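Transcriptional regulator (Rhodococcus sp., PDB 2O0Y) probably binds DNA as a transcription factor of the IclR family, pairing a winged helix-turn-helix domain with a GAF-like C-terminal domain. Local coordinates at residues 31-34 with 35-38; 37-40 with 41-45. One frame throughout, in Å; residues are numbered along the deposited sequence.

Contact 1 (31-34 with 35-38)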
ATOM      1  N   LEU B  31      18.519  -2.052  -7.293  1.00 25.20           N
ATOM      2  CA  LEU B  31      18.563  -3.461  -7.731  1.00 25.39           C
ATOM      3  C   LEU B  31      17.245  -4.183  -7.357  1.00 25.77           C
ATOM      4  O   LEU B  31      17.002  -5.283  -7.773  1.00 25.91           O
ATOM      5  CB  LEU B  31      19.737  -4.201  -7.022  1.00 24.44           C
ATOM      6  CG  LEU B  31      21.124  -3.784  -7.529  1.00 25.78           C
ATOM      7  CD1 LEU B  31      22.207  -4.393  -6.593  1.00 23.73           C
ATOM      8  CD2 LEU B  31      21.261  -4.261  -8.960  1.00 25.26           C
ATOM      9  N   PHE B  32      16.416  -3.586  -6.523  1.00 26.86           N
ATOM     10  CA  PHE B  32      15.096  -4.157  -6.212  1.00 25.92           C
ATOM     11  C   PHE B  32      14.078  -3.698  -7.213  1.00 26.56           C
ATOM     12  O   PHE B  32      13.860  -2.461  -7.397  1.00 25.98           O
ATOM     13  CB  PHE B  32      14.641  -3.753  -4.780  1.00 27.14           C
ATOM     14  CG  PHE B  32      15.572  -4.294  -3.691  1.00 25.93           C
ATOM     15  CD1 PHE B  32      16.771  -3.666  -3.444  1.00 24.37           C
ATOM     16  CD2 PHE B  32      15.253  -5.465  -2.971  1.00 25.04           C
ATOM     17  CE1 PHE B  32      17.676  -4.157  -2.486  1.00 27.52           C
ATOM     18  CE2 PHE B  32      16.133  -5.981  -1.999  1.00 20.04           C
ATOM     19  CZ  PHE B  32      17.337  -5.368  -1.733  1.00 25.14           C
ATOM     20  N   ASP B  33      13.397  -4.654  -7.846  1.00 26.81           N
ATOM     21  CA  ASP B  33      12.351  -4.257  -8.755  1.00 26.76           C
ATOM     22  C   ASP B  33      11.307  -5.335  -8.822  1.00 26.33           C
ATOM     23  O   ASP B  33      11.431  -6.343  -8.150  1.00 24.91           O
ATOM     24  CB  ASP B  33      12.919  -3.909 -10.145  1.00 28.13           C
ATOM     25  CG  ASP B  33      13.810  -4.999 -10.720  1.00 30.28           C
ATOM     26  OD1 ASP B  33      13.553  -6.183 -10.445  1.00 31.94           O
ATOM     27  OD2 ASP B  33      14.752  -4.659 -11.476  1.00 30.64           O
ATOM     28  N   ALA B  34      10.322  -5.160  -9.692  1.00 26.25           N
ATOM     29  CA  ALA B  34       9.179  -6.048  -9.669  1.00 26.37           C
ATOM     30  C   ALA B  34       9.597  -7.486  -9.945  1.00 26.59           C
ATOM     31  O   ALA B  34       9.062  -8.402  -9.340  1.00 27.42           O
ATOM     32  CB  ALA B  34       8.104  -5.565 -10.632  1.00 27.72           C
ATOM     33  N   ALA B  35      10.568  -7.678 -10.841  1.00 27.75           N
ATOM     34  CA  ALA B  35      11.060  -9.007 -11.201  1.00 27.29           C
ATOM     35  C   ALA B  35      12.031  -9.603 -10.185  1.00 27.87           C
ATOM     36  O   ALA B  35      12.267 -10.817 -10.200  1.00 27.19           O
ATOM     37  CB  ALA B  35      11.707  -8.978 -12.576  1.00 27.35           C
ATOM     38  N   HIS B  36      12.649  -8.741  -9.389  1.00 26.10           N
ATOM     39  CA  HIS B  36      13.609  -9.130  -8.355  1.00 27.17           C
ATOM     40  C   HIS B  36      13.249  -8.410  -7.087  1.00 26.69           C
ATOM     41  O   HIS B  36      13.933  -7.448  -6.696  1.00 28.63           O
ATOM     42  CB  HIS B  36      15.016  -8.691  -8.751  1.00 27.27           C
ATOM     43  CG  HIS B  36      15.403  -9.162 -10.117  1.00 26.68           C
ATOM     44  ND1 HIS B  36      15.273  -8.370 -11.239  1.00 30.41           N
ATOM     45  CD2 HIS B  36      15.861 -10.360 -10.552  1.00 28.99           C
ATOM     46  CE1 HIS B  36      15.671  -9.052 -12.311  1.00 27.64           C
ATOM     47  NE2 HIS B  36      16.024 -10.264 -11.922  1.00 27.09           N
ATOM     48  N   PRO B  37      12.151  -8.829  -6.455  1.00 26.58           N
ATOM     49  CA  PRO B  37      11.670  -8.167  -5.229  1.00 25.80           C
ATOM     50  C   PRO B  37      12.579  -8.416  -4.000  1.00 26.32           C
ATOM     51  O   PRO B  37      12.534  -7.617  -3.027  1.00 26.39           O
ATOM     52  CB  PRO B  37      10.266  -8.762  -5.030  1.00 25.84           C
ATOM     53  CG  PRO B  37      10.342 -10.107  -5.713  1.00 28.39           C
ATOM     54  CD  PRO B  37      11.244  -9.907  -6.898  1.00 27.04           C
ATOM     55  N   THR B  38      13.403  -9.483  -4.031  1.00 25.20           N
ATOM     56  CA  THR B  38      14.368  -9.724  -2.950  1.00 24.53           C
ATOM     57  C   THR B  38      15.716  -9.959  -3.585  1.00 24.54           C
ATOM     58  O   THR B  38      15.779 -10.391  -4.737  1.00 22.39           O
ATOM     59  CB  THR B  38      14.009 -10.956  -2.072  1.00 24.75           C
ATOM     60  OG1 THR B  38      14.182 -12.128  -2.863  1.00 25.67           O
ATOM     61  CG2 THR B  38      12.518 -10.921  -1.612  1.00 25.81           C
TER
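A type I beta turn from D33 to H36 reverses the chain in the loop between helix 18-29 and strand 38-40 of the helix-turn-helix domain. Its backbone closes through H36 N to D33 O, 3.0 Å, a bent bond, and D33 N to H36 O, 3.1 Å; the latter carbonyl also takes a CA-H...O contact from F32 CA. The D33 side chain adds to these bonds through its carboxylate. Its CG sits between the backbone N and the carbonyl carbon (chi1 52°), which carries OD1 over to H36. D33 OD1 accepts two bent bonds, from H36 ND1 at 2.9 Å through its syn lone pair and from H36 N, also at 2.9 Å, nearly along the C-O axis. D33 and H36 run side by side, carboxylate and imidazole planes 46° apart. An alanine in place of D33 would probably leave H36 ND1 without this acceptor, the imidazole freer to turn, and H36 N with just the bent bond to D33 O within the turn. The buried F32 packs on L44 and L78, while its backbone O accepts from R84 NH1 of the second subunit. At the ring's edge, F32 CD2 lies 3.5 Å from P37 O.

Contact 2 (37-40 with 41-45)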
ATOM      1  N   PRO B  37      12.151  -8.829  -6.455  1.00 26.58           N
ATOM      2  CA  PRO B  37      11.670  -8.167  -5.229  1.00 25.80           C
ATOM      3  C   PRO B  37      12.579  -8.416  -4.000  1.00 26.32           C
ATOM      4  O   PRO B  37      12.534  -7.617  -3.027  1.00 26.39           O
ATOM      5  CB  PRO B  37      10.266  -8.762  -5.030  1.00 25.84           C
ATOM      6  CG  PRO B  37      10.342 -10.107  -5.713  1.00 28.39           C
ATOM      7  CD  PRO B  37      11.244  -9.907  -6.898  1.00 27.04           C
ATOM      8  N   THR B  38      13.403  -9.483  -4.031  1.00 25.20           N
ATOM      9  CA  THR B  38      14.368  -9.724  -2.950  1.00 24.53           C
ATOM     10  C   THR B  38      15.716  -9.959  -3.585  1.00 24.54           C
ATOM     11  O   THR B  38      15.779 -10.391  -4.737  1.00 22.39           O
ATOM     12  CB  THR B  38      14.009 -10.956  -2.072  1.00 24.75           C
ATOM     13  OG1 THR B  38      14.182 -12.128  -2.863  1.00 25.67           O
ATOM     14  CG2 THR B  38      12.518 -10.921  -1.612  1.00 25.81           C
ATOM     15  N   ARG B  39      16.801  -9.662  -2.854  1.00 24.63           N
ATOM     16  CA  ARG B  39      18.190  -9.864  -3.343  1.00 24.35           C
ATOM     17  C   ARG B  39      18.991 -10.384  -2.191  1.00 25.28           C
ATOM     18  O   ARG B  39      18.791  -9.904  -1.052  1.00 27.23           O
ATOM     19  CB  ARG B  39      18.790  -8.500  -3.716  1.00 23.04           C
ATOM     20  CG  ARG B  39      18.120  -7.856  -4.953  1.00 25.04           C
ATOM     21  CD  ARG B  39      18.404  -8.682  -6.224  1.00 27.42           C
ATOM     22  NE  ARG B  39      18.105  -7.902  -7.423  1.00 22.85           N
ATOM     23  CZ  ARG B  39      18.473  -8.191  -8.644  1.00 27.97           C
ATOM     24  NH1 ARG B  39      19.113  -9.337  -8.918  1.00 24.22           N
ATOM     25  NH2 ARG B  39      18.135  -7.341  -9.625  1.00 26.99           N
ATOM     26  N   SER B  40      19.908 -11.313  -2.463  1.00 26.88           N
ATOM     27  CA  SER B  40      20.848 -11.823  -1.473  1.00 25.54           C
ATOM     28  C   SER B  40      22.013 -10.865  -1.423  1.00 25.95           C
ATOM     29  O   SER B  40      22.224 -10.046  -2.327  1.00 24.26           O
ATOM     30  CB  SER B  40      21.386 -13.155  -1.926  1.00 26.99           C
ATOM     31  OG  SER B  40      22.128 -12.947  -3.128  1.00 26.13           O
ATOM     32  N   LEU B  41      22.834 -10.998  -0.408  1.00 23.86           N
ATOM     33  CA  LEU B  41      23.996 -10.135  -0.308  1.00 24.79           C
ATOM     34  C   LEU B  41      24.901 -10.284  -1.567  1.00 25.12           C
ATOM     35  O   LEU B  41      25.418  -9.294  -2.094  1.00 25.28           O
ATOM     36  CB  LEU B  41      24.779 -10.504   1.001  1.00 24.38           C
ATOM     37  CG  LEU B  41      26.161  -9.874   1.227  1.00 27.29           C
ATOM     38  CD1 LEU B  41      25.999  -8.340   1.376  1.00 29.33           C
ATOM     39  CD2 LEU B  41      26.816 -10.512   2.468  1.00 26.65           C
ATOM     40  N   LYS B  42      25.080 -11.509  -2.045  1.00 23.87           N
ATOM     41  CA  LYS B  42      25.894 -11.762  -3.252  1.00 22.67           C
ATOM     42  C   LYS B  42      25.345 -11.018  -4.443  1.00 23.54           C
ATOM     43  O   LYS B  42      26.119 -10.460  -5.249  1.00 23.38           O
ATOM     44  CB  LYS B  42      25.961 -13.275  -3.552  1.00 22.25           C
ATOM     45  CG  LYS B  42      27.052 -13.703  -4.610  1.00 22.40           C
ATOM     46  CD  LYS B  42      27.208 -15.213  -4.592  1.00 26.06           C
ATOM     47  CE  LYS B  42      28.262 -15.702  -5.546  1.00 33.91           C
ATOM     48  NZ  LYS B  42      27.843 -15.374  -6.937  1.00 37.87           N
ATOM     49  N   GLU B  43      24.026 -11.000  -4.597  1.00 23.14           N
ATOM     50  CA  GLU B  43      23.448 -10.218  -5.666  1.00 24.98           C
ATOM     51  C   GLU B  43      23.743  -8.701  -5.509  1.00 26.20           C
ATOM     52  O   GLU B  43      23.962  -8.005  -6.499  1.00 25.46           O
ATOM     53  CB  GLU B  43      21.930 -10.430  -5.741  1.00 24.18           C
ATOM     54  CG  GLU B  43      21.542 -11.809  -6.282  1.00 23.03           C
ATOM     55  CD  GLU B  43      20.046 -11.964  -6.379  1.00 24.12           C
ATOM     56  OE1 GLU B  43      19.420 -12.102  -5.326  1.00 21.45           O
ATOM     57  OE2 GLU B  43      19.492 -11.950  -7.515  1.00 25.43           O
ATOM     58  N   LEU B  44      23.673  -8.182  -4.280  1.00 26.18           N
ATOM     59  CA  LEU B  44      23.914  -6.735  -4.064  1.00 26.69           C
ATOM     60  C   LEU B  44      25.349  -6.383  -4.355  1.00 26.54           C
ATOM     61  O   LEU B  44      25.632  -5.342  -4.994  1.00 28.65           O
ATOM     62  CB  LEU B  44      23.526  -6.324  -2.650  1.00 28.04           C
ATOM     63  CG  LEU B  44      22.008  -6.563  -2.391  1.00 27.87           C
ATOM     64  CD1 LEU B  44      21.750  -6.270  -0.916  1.00 29.84           C
ATOM     65  CD2 LEU B  44      21.063  -5.702  -3.288  1.00 30.25           C
ATOM     66  N   VAL B  45      26.265  -7.278  -4.001  1.00 25.78           N
ATOM     67  CA  VAL B  45      27.701  -7.087  -4.373  1.00 26.52           C
ATOM     68  C   VAL B  45      27.921  -7.168  -5.857  1.00 27.21           C
ATOM     69  O   VAL B  45      28.574  -6.282  -6.447  1.00 27.01           O
ATOM     70  CB  VAL B  45      28.610  -8.113  -3.647  1.00 26.11           C
ATOM     71  CG1 VAL B  45      30.082  -8.041  -4.160  1.00 26.85           C
ATOM     72  CG2 VAL B  45      28.538  -7.842  -2.178  1.00 25.59           C
TER
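R39 and E43 cross at about a right angle where strand 38-40, an edge strand of the three-stranded antiparallel sheet in the helix-turn-helix domain, runs into helix 41-48. A capping box between S40 and E43 closes the helix N-terminus; the helix packs on helix 52-64, consistent with the helix pair of that motif. Strand and helix axes stand 87° apart. S40 is the N-cap: with OG between its backbone N and carbonyl carbon (chi1 64°), S40 OG accepts from E43 N at 3.1 Å in a nearly straight bond. E43 returns the bond, its OE1 taking S40 N at 3.0 Å on the anti side of the carboxylate. The E43 side chain reaches back because CG lies beside the backbone N and the chain is extended beyond it. E43 OE2 forms a salt bridge with R39 NH1 at 3.0 Å. NH1 approaches from above the carboxylate plane, whereas OE2 lies near the guanidinium plane, at its edge; the two planes are 67° apart. Both carboxylate oxygens are thus engaged, which is likely to restrict the rotation of the group. L31 O is the probable partner of R39 NE. K42 turns its amino group to a salt bridge with E46. L44 N bonds S40 O at 3.1 Å, the first helical i to i+4 bond here. L44 crosses the arginine chain obliquely, its CD2 3.6 Å from R39 CB.

Contacts 1 and 2 follow each other along the chain, sharing P37 and T38, with centres about 9 Å apart. The turn of contact 1 delivers the chain into strand 38-40, and the capped helix start of contact 2 follows that strand. They also meet through space: L31 O probably accepts a hydrogen bond from R39 NE at 2.9 Å. L44 CD2 of contact 2 packs against both L31 CD1 (3.7 Å) and F32 CE1 (3.8 Å) of contact 1. Contact 1 borders the second subunit, through R84, L88 and R91 of that chain; in contact 2, L41, L44 and V45 pack on helix 52-64.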